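Local coordinates for uncharacterized protein (PDB 5IFF), which acts as a restriction DNA glycosylase that binds double-stranded DNA and probably removes adenine bases from its recognition sequence, at residues A[58-63]-A[196-201]; A[70-75]-A[192-197]; A[101-106]-A[204-209]; A[130-133]-A[139-142]; A[145-148]-A[153-156]. The protein carries 2 engineered substitutions. One frame throughout, in Å; residues are numbered along the deposited sequence.

Contact 1 (A[58-63]-A[196-201]); sequences WQISYA and KAFIIA
Tyr62 turns its ring toward Phe198 by setting CG between the backbone N and the carbonyl carbon (chi1 51°), while Phe198 leans out from helix 188-201 with CG anti to its own carbonyl carbon (chi1 -84°). These two rotations produce a T-shaped pair. The CD2–CE2 edge of Tyr62 stands over the face of Phe198, the ring centroids lie 4.8 Å apart and the planes meet at 86°. Tyr62 CE2 comes within 3.4 Å of Phe198 CD1, and Tyr62 CD2 sits above the middle of the phenyl ring. The same phenyl ring is met at its rim by a polar atom: Ile60 O lies in the ring plane, 3.3 Å from Phe198 CZ, where the weakly positive ring hydrogens suit a carbonyl oxygen. Ile60 CG2 adds a looser apolar touch, 4.2 Å from Phe198 CE2. Beyond the two segments, His205 also makes an edge-to-face pair with Phe198. Gln59 and Ile60 bind adenine in another structure of this protein, as does Val158, which packs on Phe198; here that site holds no adenine. A buried phenylalanine is apt in this place because it offers a face to one ring and an edge to a carbonyl. Beside these adenine-binding residues, the ring contact probably helps to orient Tyr62, whose hydroxyl is hydrogen-bonded to Asp208 and His205.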
# COMPACT_ATOMS: atom_id res chain seq x y z
N TRP A 58 -2.33 10.55 19.64
CA TRP A 58 -1.30 9.57 19.50
C TRP A 58 -1.92 8.21 19.83
O TRP A 58 -2.32 7.96 21.00
CB TRP A 58 -0.17 9.89 20.44
CG TRP A 58 1.05 8.97 20.39
CD1 TRP A 58 1.33 7.95 19.48
CD2 TRP A 58 2.18 9.00 21.32
NE1 TRP A 58 2.57 7.39 19.79
CE2 TRP A 58 3.09 8.01 20.88
CE3 TRP A 58 2.49 9.80 22.42
CZ2 TRP A 58 4.30 7.78 21.57
CZ3 TRP A 58 3.70 9.56 23.11
CH2 TRP A 58 4.59 8.55 22.67
N GLN A 59 -2.00 7.37 18.82
CA GLN A 59 -2.43 5.99 19.01
C GLN A 59 -1.22 5.25 19.48
O GLN A 59 -0.37 4.84 18.66
CB GLN A 59 -3.01 5.39 17.70
CG GLN A 59 -3.67 4.08 17.93
CD GLN A 59 -2.77 2.94 17.53
OE1 GLN A 59 -2.42 2.79 16.35
NE2 GLN A 59 -2.34 2.14 18.51
N ILE A 60 -1.12 5.09 20.79
CA ILE A 60 0.12 4.70 21.42
C ILE A 60 0.16 3.17 21.66
O ILE A 60 -0.88 2.52 21.82
CB ILE A 60 0.32 5.46 22.74
CG1 ILE A 60 1.74 5.29 23.26
CG2 ILE A 60 -0.74 5.03 23.79
CD1 ILE A 60 2.04 6.23 24.48
N SER A 61 1.37 2.61 21.63
CA SER A 61 1.56 1.15 21.74
C SER A 61 2.50 0.85 22.91
O SER A 61 3.10 1.77 23.46
CB SER A 61 2.15 0.56 20.44
OG SER A 61 1.29 0.76 19.35
N TYR A 62 2.67 -0.44 23.27
CA TYR A 62 3.66 -0.76 24.33
C TYR A 62 4.68 -1.82 23.81
O TYR A 62 5.63 -2.17 24.50
CB TYR A 62 2.94 -1.25 25.60
CG TYR A 62 1.92 -2.37 25.39
CD1 TYR A 62 2.34 -3.67 25.14
CD2 TYR A 62 0.54 -2.11 25.43
CE1 TYR A 62 1.42 -4.73 24.92
CE2 TYR A 62 -0.40 -3.15 25.22
CZ TYR A 62 0.05 -4.46 24.98
OH TYR A 62 -0.82 -5.49 24.76
N ALA A 63 4.50 -2.30 22.58
CA ALA A 63 5.42 -3.28 22.02
C ALA A 63 5.54 -3.07 20.52
O ALA A 63 4.64 -2.48 19.90
CB ALA A 63 4.97 -4.71 22.35
N LYS A 196 -3.21 1.78 32.93
CA LYS A 196 -4.57 1.39 33.36
C LYS A 196 -5.52 1.27 32.18
O LYS A 196 -6.39 0.38 32.17
CB LYS A 196 -5.12 2.36 34.35
CG LYS A 196 -4.40 2.24 35.73
CD LYS A 196 -4.78 3.39 36.67
CE LYS A 196 -6.20 3.24 37.13
NZ LYS A 196 -6.40 3.99 38.41
N ALA A 197 -5.36 2.17 31.20
CA ALA A 197 -6.17 2.07 29.97
C ALA A 197 -5.97 0.71 29.27
O ALA A 197 -6.94 0.04 28.89
CB ALA A 197 -5.83 3.24 29.00
N PHE A 198 -4.73 0.28 29.09
CA PHE A 198 -4.50 -0.97 28.43
C PHE A 198 -5.05 -2.15 29.27
O PHE A 198 -5.56 -3.14 28.71
CB PHE A 198 -2.99 -1.15 28.15
CG PHE A 198 -2.54 -0.47 26.89
CD1 PHE A 198 -3.00 -0.94 25.64
CD2 PHE A 198 -1.70 0.65 26.91
CE1 PHE A 198 -2.58 -0.33 24.43
CE2 PHE A 198 -1.29 1.28 25.71
CZ PHE A 198 -1.73 0.79 24.48
N ILE A 199 -4.93 -2.03 30.59
CA ILE A 199 -5.41 -3.04 31.50
C ILE A 199 -6.94 -3.24 31.35
O ILE A 199 -7.41 -4.38 31.39
CB ILE A 199 -5.03 -2.68 32.96
CG1 ILE A 199 -3.56 -3.03 33.18
CG2 ILE A 199 -5.89 -3.43 33.97
CD1 ILE A 199 -3.03 -2.45 34.49
N ILE A 200 -7.71 -2.15 31.14
CA ILE A 200 -9.17 -2.29 31.05
C ILE A 200 -9.66 -2.47 29.59
O ILE A 200 -10.82 -2.79 29.35
CB ILE A 200 -9.91 -1.13 31.68
CG1 ILE A 200 -9.68 0.17 30.90
CG2 ILE A 200 -9.53 -1.00 33.16
CD1 ILE A 200 -10.77 1.23 31.16
N ALA A 201 -8.74 -2.35 28.63
CA ALA A 201 -9.12 -2.49 27.20
C ALA A 201 -9.50 -3.91 26.79
O ALA A 201 -10.51 -4.11 26.06
CB ALA A 201 -7.95 -1.99 26.33

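Contact 2 (A[70-75]-A[192-197]); sequences YELSRM and KELLKA
The ring of Tyr70 stands back from the junction of Leu72 with Leu194 and Leu195; over the centre of one face lies Glu71 CG, 3.6 Å above the plane, and beyond the rim the hydroxyl of Tyr70 is bonded to Glu2 and Lys24. The junction itself is purely aliphatic. Leu72 stretches across with CG opposite the backbone N (chi1 -177°), and its forked end sits astride the CB of Leu194: Leu72 CD1 is 4.0 Å and Leu72 CD2 3.9 Å from that atom. The second branch goes further, with Leu72 CD2 3.8 Å from Leu195 CD2. Branched leucines suit such a place, since two methyls can meet two neighbours on one helix. Without the two methyls of Leu72, as with an alanine here, a gap would probably open between the helices, with Leu194 CB and Leu195 CD2 deprived of their partner. The start of helix 72-81 is secured just upstream. Tyr70 N donates to Ser73 OG at 2.9 Å, and the N-cap residue Glu71 sends its carboxylate back to Ser61 N and Trp58 NE1. Helix 188-201 is thus met by helix 72-81 through Leu72, while Leu194 also packs on Ile141 of strand 140-147 and on Val158 and Val160 of strand 154-163, Leu195 touches Ile209 of helix 203-216, and Ala197 meets Phe121 of the second subunit.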
# COMPACT_ATOMS: atom_id res chain seq x y z
N TYR A 70 9.30 0.17 23.42
CA TYR A 70 8.68 0.98 22.36
C TYR A 70 7.58 1.81 22.93
O TYR A 70 6.70 1.27 23.61
CB TYR A 70 8.11 0.07 21.26
CG TYR A 70 7.45 0.81 20.08
CD1 TYR A 70 8.21 1.58 19.19
CD2 TYR A 70 6.07 0.68 19.84
CE1 TYR A 70 7.62 2.22 18.09
CE2 TYR A 70 5.47 1.30 18.73
CZ TYR A 70 6.23 2.10 17.88
OH TYR A 70 5.63 2.72 16.79
N GLU A 71 7.63 3.12 22.68
CA GLU A 71 6.64 4.08 23.17
C GLU A 71 6.33 3.90 24.67
O GLU A 71 7.19 4.17 25.50
CB GLU A 71 5.37 3.99 22.33
CG GLU A 71 5.67 4.36 20.87
CD GLU A 71 4.42 4.53 20.01
OE1 GLU A 71 3.36 3.91 20.27
OE2 GLU A 71 4.54 5.28 19.04
N LEU A 72 5.12 3.47 25.02
CA LEU A 72 4.78 3.42 26.43
C LEU A 72 5.75 2.47 27.20
O LEU A 72 6.08 2.78 28.33
CB LEU A 72 3.32 2.95 26.63
CG LEU A 72 2.87 2.92 28.12
CD1 LEU A 72 2.88 4.31 28.84
CD2 LEU A 72 1.46 2.31 28.23
N SER A 73 6.17 1.34 26.63
CA SER A 73 7.05 0.48 27.45
C SER A 73 8.43 1.13 27.64
O SER A 73 9.09 0.92 28.67
CB SER A 73 7.24 -0.95 26.87
OG SER A 73 7.61 -0.97 25.49
N ARG A 74 8.88 1.90 26.65
CA ARG A 74 10.16 2.57 26.83
C ARG A 74 10.02 3.72 27.85
O ARG A 74 10.94 3.92 28.68
CB ARG A 74 10.73 3.06 25.47
CG ARG A 74 12.02 3.93 25.64
CD ARG A 74 12.69 4.27 24.30
NE ARG A 74 13.40 3.12 23.73
CZ ARG A 74 14.22 3.18 22.68
NH1 ARG A 74 14.44 4.33 22.06
NH2 ARG A 74 14.82 2.07 22.25
N MET A 75 8.88 4.43 27.83
CA MET A 75 8.62 5.45 28.83
C MET A 75 8.70 4.85 30.24
O MET A 75 9.36 5.39 31.14
CB MET A 75 7.23 6.04 28.63
CG MET A 75 7.16 6.90 27.38
SD MET A 75 5.48 7.23 26.84
CE MET A 75 4.59 7.65 28.22
N LYS A 192 0.83 6.21 34.34
CA LYS A 192 -0.05 5.34 35.12
C LYS A 192 -1.39 5.10 34.42
O LYS A 192 -1.86 3.97 34.32
CB LYS A 192 -0.31 5.93 36.47
CG LYS A 192 0.97 6.01 37.33
CD LYS A 192 0.57 6.67 38.69
CE LYS A 192 1.74 6.86 39.65
NZ LYS A 192 1.36 7.78 40.83
N GLU A 193 -2.02 6.18 33.96
CA GLU A 193 -3.34 6.03 33.36
C GLU A 193 -3.33 5.35 32.02
O GLU A 193 -4.34 4.74 31.67
CB GLU A 193 -4.04 7.40 33.24
CG GLU A 193 -4.36 8.06 34.62
CD GLU A 193 -5.30 7.22 35.49
OE1 GLU A 193 -6.08 6.40 34.96
OE2 GLU A 193 -5.30 7.38 36.72
N LEU A 194 -2.24 5.47 31.24
CA LEU A 194 -2.13 4.78 29.99
C LEU A 194 -1.98 3.25 30.25
O LEU A 194 -2.57 2.43 29.52
CB LEU A 194 -0.94 5.29 29.15
CG LEU A 194 -1.24 6.63 28.41
CD1 LEU A 194 0.10 7.19 27.84
CD2 LEU A 194 -2.30 6.34 27.29
N LEU A 195 -1.28 2.88 31.34
CA LEU A 195 -1.15 1.46 31.72
C LEU A 195 -2.50 0.98 32.15
O LEU A 195 -2.91 -0.08 31.73
CB LEU A 195 -0.12 1.28 32.87
CG LEU A 195 1.31 1.52 32.38
CD1 LEU A 195 2.22 1.73 33.64
CD2 LEU A 195 1.88 0.36 31.49
N LYS A 196 -3.21 1.78 32.93
CA LYS A 196 -4.57 1.39 33.36
C LYS A 196 -5.52 1.27 32.18
O LYS A 196 -6.39 0.38 32.17
CB LYS A 196 -5.12 2.36 34.35
CG LYS A 196 -4.40 2.24 35.73
CD LYS A 196 -4.78 3.39 36.67
CE LYS A 196 -6.20 3.24 37.13
NZ LYS A 196 -6.40 3.99 38.41
N ALA A 197 -5.36 2.17 31.20
CA ALA A 197 -6.17 2.07 29.97
C ALA A 197 -5.97 0.71 29.27
O ALA A 197 -6.94 0.04 28.89
CB ALA A 197 -5.83 3.24 29.00

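Contact 3 (A[101-106]-A[204-209]); sequences KSYLED and THKNDI
The ammonium group of Lys206 is shared among three oxygens: it donates to Tyr103 OH, at 3.1 Å from NZ, and to the backbone carbonyls of Val100 and Ala97, of which Val100 is its strongest partner. A lysine side chain from helix 203-216 thus binds carbonyls at the C-terminal end of helix 87-99, Ala97 O in its last turn and Val100 O just after it, where the helix dipole would favour a positive group; it also picks up Tyr103 from the turn leading into helix 104-107. The side chain of Lys206 sets out with CG trans to N (chi1 177°) and then bends at chi3 (100°), which carries CE and NZ round to the hydroxyl. Its chain crosses the tyrosine at about a right angle. Lys206 CD lies near the ring plane at the rim, 4.1 Å from Tyr103 CE1, and Lys206 CE approaches Tyr103 OH to 3.3 Å. Tyrosine suits the position because its ring can be buried while its hydroxyl still serves the ammonium group, and lysine because its methylenes can pack on the way to a polar end. Lys101 NZ is 4.6 Å from Lys206 NZ, and the like charges are probably eased by the surrounding oxygens and by Lys101 being exposed. The backbone N of Lys101 is bonded to Tyr119 of the second subunit, placing this turn at the subunit interface. Tyr103 itself is steadied from within its turn: its N donates to Asp106 OD2 at 3.0 Å, approaching from above the carboxylate, 63° out of its plane.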
# COMPACT_ATOMS: atom_id res chain seq x y z
N LYS A 101 -11.90 -7.41 35.98
CA LYS A 101 -12.45 -8.69 35.45
C LYS A 101 -13.44 -8.44 34.30
O LYS A 101 -14.18 -9.33 33.87
CB LYS A 101 -13.16 -9.49 36.55
CG LYS A 101 -12.33 -9.83 37.77
CD LYS A 101 -11.28 -10.87 37.46
CE LYS A 101 -10.43 -11.18 38.67
NZ LYS A 101 -9.23 -11.97 38.30
N SER A 102 -13.47 -7.21 33.82
CA SER A 102 -14.35 -6.87 32.70
C SER A 102 -13.66 -5.80 31.86
O SER A 102 -12.90 -4.99 32.40
CB SER A 102 -15.70 -6.37 33.21
OG SER A 102 -16.48 -5.97 32.12
N TYR A 103 -13.90 -5.80 30.56
CA TYR A 103 -13.08 -5.04 29.62
C TYR A 103 -13.93 -4.29 28.62
O TYR A 103 -15.06 -4.70 28.34
CB TYR A 103 -12.12 -5.97 28.88
CG TYR A 103 -11.32 -6.82 29.86
CD1 TYR A 103 -10.20 -6.30 30.49
CD2 TYR A 103 -11.73 -8.11 30.19
CE1 TYR A 103 -9.48 -7.07 31.45
CE2 TYR A 103 -11.02 -8.88 31.09
CZ TYR A 103 -9.89 -8.35 31.72
OH TYR A 103 -9.18 -9.08 32.65
N LEU A 104 -13.35 -3.25 28.03
CA LEU A 104 -14.06 -2.51 27.00
C LEU A 104 -14.47 -3.43 25.85
O LEU A 104 -15.62 -3.40 25.40
CB LEU A 104 -13.20 -1.37 26.49
CG LEU A 104 -14.08 -0.47 25.60
CD1 LEU A 104 -15.10 0.31 26.43
CD2 LEU A 104 -13.25 0.38 24.73
N GLU A 105 -13.55 -4.29 25.39
CA GLU A 105 -13.88 -5.28 24.34
C GLU A 105 -15.10 -6.15 24.69
O GLU A 105 -15.85 -6.52 23.79
CB GLU A 105 -12.66 -6.16 24.01
CG GLU A 105 -11.65 -5.43 23.10
CD GLU A 105 -10.53 -6.32 22.58
OE1 GLU A 105 -10.70 -7.57 22.59
OE2 GLU A 105 -9.46 -5.77 22.19
N ASP A 106 -15.33 -6.44 25.97
CA ASP A 106 -16.52 -7.21 26.37
C ASP A 106 -17.86 -6.54 26.00
O ASP A 106 -18.88 -7.22 25.83
CB ASP A 106 -16.54 -7.49 27.86
CG ASP A 106 -15.31 -8.32 28.34
OD1 ASP A 106 -14.60 -8.92 27.50
OD2 ASP A 106 -15.07 -8.34 29.56
N THR A 204 -6.35 -9.64 27.00
CA THR A 204 -5.05 -9.85 26.39
C THR A 204 -4.11 -8.68 26.65
O THR A 204 -2.92 -8.86 26.99
CB THR A 204 -5.18 -10.08 24.87
OG1 THR A 204 -5.91 -11.29 24.66
CG2 THR A 204 -3.80 -10.25 24.25
N HIS A 205 -4.64 -7.46 26.52
CA HIS A 205 -3.81 -6.29 26.81
C HIS A 205 -3.40 -6.28 28.27
O HIS A 205 -2.25 -5.99 28.56
CB HIS A 205 -4.54 -4.98 26.47
CG HIS A 205 -4.57 -4.65 25.01
ND1 HIS A 205 -3.46 -4.78 24.19
CD2 HIS A 205 -5.58 -4.23 24.20
CE1 HIS A 205 -3.80 -4.44 22.95
NE2 HIS A 205 -5.07 -4.10 22.94
N LYS A 206 -4.34 -6.58 29.16
CA LYS A 206 -4.00 -6.62 30.61
C LYS A 206 -2.87 -7.62 30.89
O LYS A 206 -1.90 -7.34 31.64
CB LYS A 206 -5.26 -6.99 31.44
CG LYS A 206 -4.93 -7.10 32.95
CD LYS A 206 -6.16 -7.42 33.84
CE LYS A 206 -6.23 -8.85 34.19
NZ LYS A 206 -7.37 -9.19 35.17
N ASN A 207 -3.01 -8.82 30.31
CA ASN A 207 -2.01 -9.85 30.51
C ASN A 207 -0.67 -9.36 30.04
O ASN A 207 0.35 -9.60 30.71
CB ASN A 207 -2.40 -11.15 29.76
CG ASN A 207 -3.60 -11.84 30.40
OD1 ASN A 207 -3.93 -11.60 31.57
ND2 ASN A 207 -4.23 -12.71 29.66
N ASP A 208 -0.67 -8.66 28.90
CA ASP A 208 0.58 -8.12 28.37
C ASP A 208 1.19 -7.12 29.33
O ASP A 208 2.40 -7.16 29.57
CB ASP A 208 0.41 -7.43 27.02
CG ASP A 208 0.18 -8.39 25.87
OD1 ASP A 208 0.46 -9.61 26.03
OD2 ASP A 208 -0.22 -7.88 24.80
N ILE A 209 0.36 -6.19 29.82
CA ILE A 209 0.84 -5.16 30.73
C ILE A 209 1.35 -5.78 32.04
O ILE A 209 2.39 -5.37 32.54
CB ILE A 209 -0.25 -4.12 31.09
CG1 ILE A 209 -0.69 -3.36 29.82
CG2 ILE A 209 0.27 -3.11 32.18
CD1 ILE A 209 0.51 -2.64 29.10

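Contact 4 (A[130-133]-A[139-142]); sequences VAKK and EFIG
Lys132 and Phe140 meet on one face of the sheet, the lysine chain running obliquely over the flat of the phenyl ring. It is extended throughout, with CG trans to the backbone N (chi1 -179°), and this lays its last two atoms over the ring: Lys132 CE is 3.5 Å from Phe140 CD1, and Lys132 NZ stands 3.9 Å from the ring centroid, only 17° off the normal. The geometry is that of a cation-pi contact, in which the ring's electron cloud faces the ammonium. The same nitrogen also donates to the carbonyl of Gly33, so it is anchored by a polar bond as well, and Tyr55 meets the phenyl ring too. Ile141 and Lys133 belong to the other face. There Ile141 packs on Leu190, Leu194 and Ala197 of helix 188-201, as suits a beta-branched apolar residue between strand and helix. Lys133 turns its ammonium group off to Glu193, a salt bridge, and makes a cation-pi contact with Phe121 of the second subunit. Between the strands Lys133 and Ile141 form a hydrogen-bonded antiparallel pair: Lys133 N donates to Ile141 O at 2.8 Å, and Ile141 N returns to Lys133 O, also at 2.8 Å and at a nearly straight 169°. Next to it Lys132 faces Gly142 as a non-hydrogen-bonded pair, and beside that pair Lys132 CA makes a CA-H...O contact of 3.3 Å to Ile141 O. Through Val130 to Lys132 this beta hairpin is continued into an antiparallel strand of the second subunit, consistent with the curved half-pipe sheet of R.PabI.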
# COMPACT_ATOMS: atom_id res chain seq x y z
N VAL A 130 -16.91 3.94 24.08
CA VAL A 130 -15.66 4.66 24.23
C VAL A 130 -15.35 4.88 25.71
O VAL A 130 -16.21 5.33 26.46
CB VAL A 130 -15.74 6.00 23.50
CG1 VAL A 130 -14.50 6.85 23.72
CG2 VAL A 130 -15.97 5.77 21.99
N ALA A 131 -14.14 4.54 26.14
CA ALA A 131 -13.74 4.85 27.53
C ALA A 131 -12.85 6.07 27.48
O ALA A 131 -11.95 6.14 26.64
CB ALA A 131 -13.00 3.66 28.19
N LYS A 132 -13.04 7.02 28.39
CA LYS A 132 -12.23 8.22 28.29
C LYS A 132 -11.93 8.82 29.69
O LYS A 132 -12.79 8.81 30.55
CB LYS A 132 -12.94 9.24 27.37
CG LYS A 132 -12.22 10.55 27.14
CD LYS A 132 -13.11 11.55 26.31
CE LYS A 132 -12.77 12.99 26.66
NZ LYS A 132 -13.30 14.06 25.74
N LYS A 133 -10.72 9.31 29.90
CA LYS A 133 -10.38 9.95 31.19
C LYS A 133 -9.62 11.22 30.90
O LYS A 133 -8.80 11.25 29.97
CB LYS A 133 -9.52 8.99 32.06
CG LYS A 133 -9.27 9.51 33.49
CD LYS A 133 -8.41 8.50 34.28
CE LYS A 133 -9.19 7.25 34.65
NZ LYS A 133 -8.59 6.56 35.86
N GLU A 139 -4.66 16.54 29.36
CA GLU A 139 -4.48 15.38 28.48
C GLU A 139 -5.71 14.48 28.57
O GLU A 139 -6.30 14.39 29.64
CB GLU A 139 -3.20 14.57 28.82
CG GLU A 139 -1.87 15.28 28.51
CD GLU A 139 -1.40 16.21 29.65
OE1 GLU A 139 -2.12 16.38 30.68
OE2 GLU A 139 -0.30 16.77 29.52
N PHE A 140 -6.07 13.82 27.46
CA PHE A 140 -7.17 12.85 27.45
C PHE A 140 -6.57 11.48 27.22
O PHE A 140 -5.67 11.35 26.40
CB PHE A 140 -8.18 13.13 26.32
CG PHE A 140 -9.00 14.38 26.53
CD1 PHE A 140 -9.81 14.50 27.64
CD2 PHE A 140 -8.99 15.41 25.60
CE1 PHE A 140 -10.59 15.64 27.84
CE2 PHE A 140 -9.76 16.55 25.80
CZ PHE A 140 -10.55 16.67 26.91
N ILE A 141 -7.10 10.47 27.88
CA ILE A 141 -6.72 9.08 27.55
C ILE A 141 -7.99 8.42 27.11
O ILE A 141 -8.96 8.42 27.87
CB ILE A 141 -6.15 8.33 28.74
CG1 ILE A 141 -4.83 8.95 29.19
CG2 ILE A 141 -5.97 6.77 28.39
CD1 ILE A 141 -5.01 9.88 30.45
N GLY A 142 -8.01 7.91 25.87
CA GLY A 142 -9.22 7.31 25.33
C GLY A 142 -9.02 5.84 24.89
O GLY A 142 -7.94 5.46 24.47

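Contact 5 (A[145-148]-A[153-156]); sequences LKHK and GYQS
A beta hairpin joins strands 140-147 and 154-163, and near its turn Lys146 and Gln155 form the hydrogen-bonded antiparallel pair. Gln155 N donates to Lys146 O at 2.7 Å, almost straight at 173°, and Lys146 N answers to Gln155 O at 2.9 Å. Nearer the turn, Lys148 N is 3.3 Å from Gly153 O and approaches from above the carbonyl plane. The Lys148 chain, bent at chi3 (76°) and chi4 (68°), folds across Gly153, bringing Lys148 CD to 3.7 Å from Gly153 CA. A CB on Gly153 would clash with Lys148 CD as it lies here, which is consistent with a glycine. Were Lys148 replaced by an alanine, Gly153 would probably lose this cover and the turn become freer to move. The side chains of the non-hydrogen-bonded pair His147 and Tyr154 lie side by side, their rings oblique, His147 NE2 4.0 Å from Tyr154 CE1. Leu145 CD2 meets Ser156 CB at 3.8 Å, and Ser156 OG is bonded to Glu105. With exposed Lys146 and Gln155 on the opposite face from buried Leu145 and Ser156, and its nearest atom about 5 Å from the bound nucleic acid, the contact is consistent with a hairpin lying beside the DNA.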
# COMPACT_ATOMS: atom_id res chain seq x y z
N LEU A 145 -13.02 1.07 20.04
CA LEU A 145 -13.06 -0.24 19.40
C LEU A 145 -13.06 -0.09 17.89
O LEU A 145 -13.59 0.90 17.35
CB LEU A 145 -14.29 -1.03 19.83
CG LEU A 145 -14.38 -1.35 21.33
CD1 LEU A 145 -15.59 -2.28 21.52
CD2 LEU A 145 -13.09 -1.95 21.91
N LYS A 146 -12.47 -1.08 17.23
CA LYS A 146 -12.53 -1.23 15.77
C LYS A 146 -12.85 -2.69 15.43
O LYS A 146 -12.45 -3.60 16.16
CB LYS A 146 -11.21 -0.79 15.12
CG LYS A 146 -11.28 -0.65 13.60
CD LYS A 146 -10.58 0.65 13.13
CE LYS A 146 -10.97 1.04 11.71
NZ LYS A 146 -10.41 2.37 11.37
N HIS A 147 -13.61 -2.93 14.36
CA HIS A 147 -13.83 -4.31 13.95
C HIS A 147 -12.50 -4.89 13.54
O HIS A 147 -11.65 -4.17 13.01
CB HIS A 147 -14.84 -4.40 12.81
CG HIS A 147 -16.25 -4.45 13.29
ND1 HIS A 147 -17.17 -3.46 13.03
CD2 HIS A 147 -16.90 -5.37 14.05
CE1 HIS A 147 -18.33 -3.77 13.58
NE2 HIS A 147 -18.19 -4.93 14.21
N LYS A 148 -12.29 -6.18 13.84
CA LYS A 148 -11.03 -6.79 13.44
C LYS A 148 -11.04 -6.95 11.93
O LYS A 148 -12.09 -7.15 11.33
CB LYS A 148 -10.83 -8.13 14.13
CG LYS A 148 -10.64 -8.05 15.62
CD LYS A 148 -10.45 -9.43 16.18
CE LYS A 148 -9.05 -9.96 15.91
NZ LYS A 148 -8.00 -9.21 16.66
N GLY A 153 -14.05 -10.64 15.89
CA GLY A 153 -13.96 -9.83 17.10
C GLY A 153 -13.85 -8.30 17.01
O GLY A 153 -14.25 -7.65 16.02
N TYR A 154 -13.33 -7.72 18.08
CA TYR A 154 -13.08 -6.29 18.14
C TYR A 154 -11.62 -6.05 18.51
O TYR A 154 -11.01 -6.86 19.21
CB TYR A 154 -14.01 -5.61 19.15
CG TYR A 154 -15.45 -6.07 19.08
CD1 TYR A 154 -16.30 -5.62 18.07
CD2 TYR A 154 -15.96 -6.97 20.02
CE1 TYR A 154 -17.63 -6.04 18.01
CE2 TYR A 154 -17.29 -7.39 19.96
CZ TYR A 154 -18.12 -6.92 18.95
OH TYR A 154 -19.44 -7.33 18.87
N GLN A 155 -11.05 -4.97 18.01
CA GLN A 155 -9.71 -4.61 18.40
C GLN A 155 -9.85 -3.36 19.27
O GLN A 155 -10.55 -2.43 18.89
CB GLN A 155 -8.87 -4.33 17.17
CG GLN A 155 -7.44 -4.76 17.26
CD GLN A 155 -6.80 -4.81 15.89
OE1 GLN A 155 -6.85 -3.83 15.13
NE2 GLN A 155 -6.21 -5.95 15.55
N SER A 156 -9.19 -3.31 20.42
CA SER A 156 -9.25 -2.07 21.21
C SER A 156 -8.02 -1.23 20.92
O SER A 156 -6.93 -1.77 20.78
CB SER A 156 -9.35 -2.37 22.72
OG SER A 156 -8.37 -3.36 23.02

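How the contacts relate
Contacts 1 and 2 are core: both dock on helix 188-201, one by a T-shaped aromatic pair, the other by leucine methyls, and are stitched together by bonds from Ser61 to Glu71 and from Tyr62 to Ser73. Contact 3, nearer the surface, replaces apolar packing with a lysine gripped by oxygens; it meets contact 1 where His205 and Asp208 hold the Tyr62 hydroxyl. Contacts 4 and 5 are successive hairpin pairings sharing strand 140-147. Contact 4 lies against the helix, with Ile141 touching Ala197 and Lys133 salt-bridged to Glu193, whereas contact 5 is more exposed and is tied to contact 3 through Glu105 and Ser156.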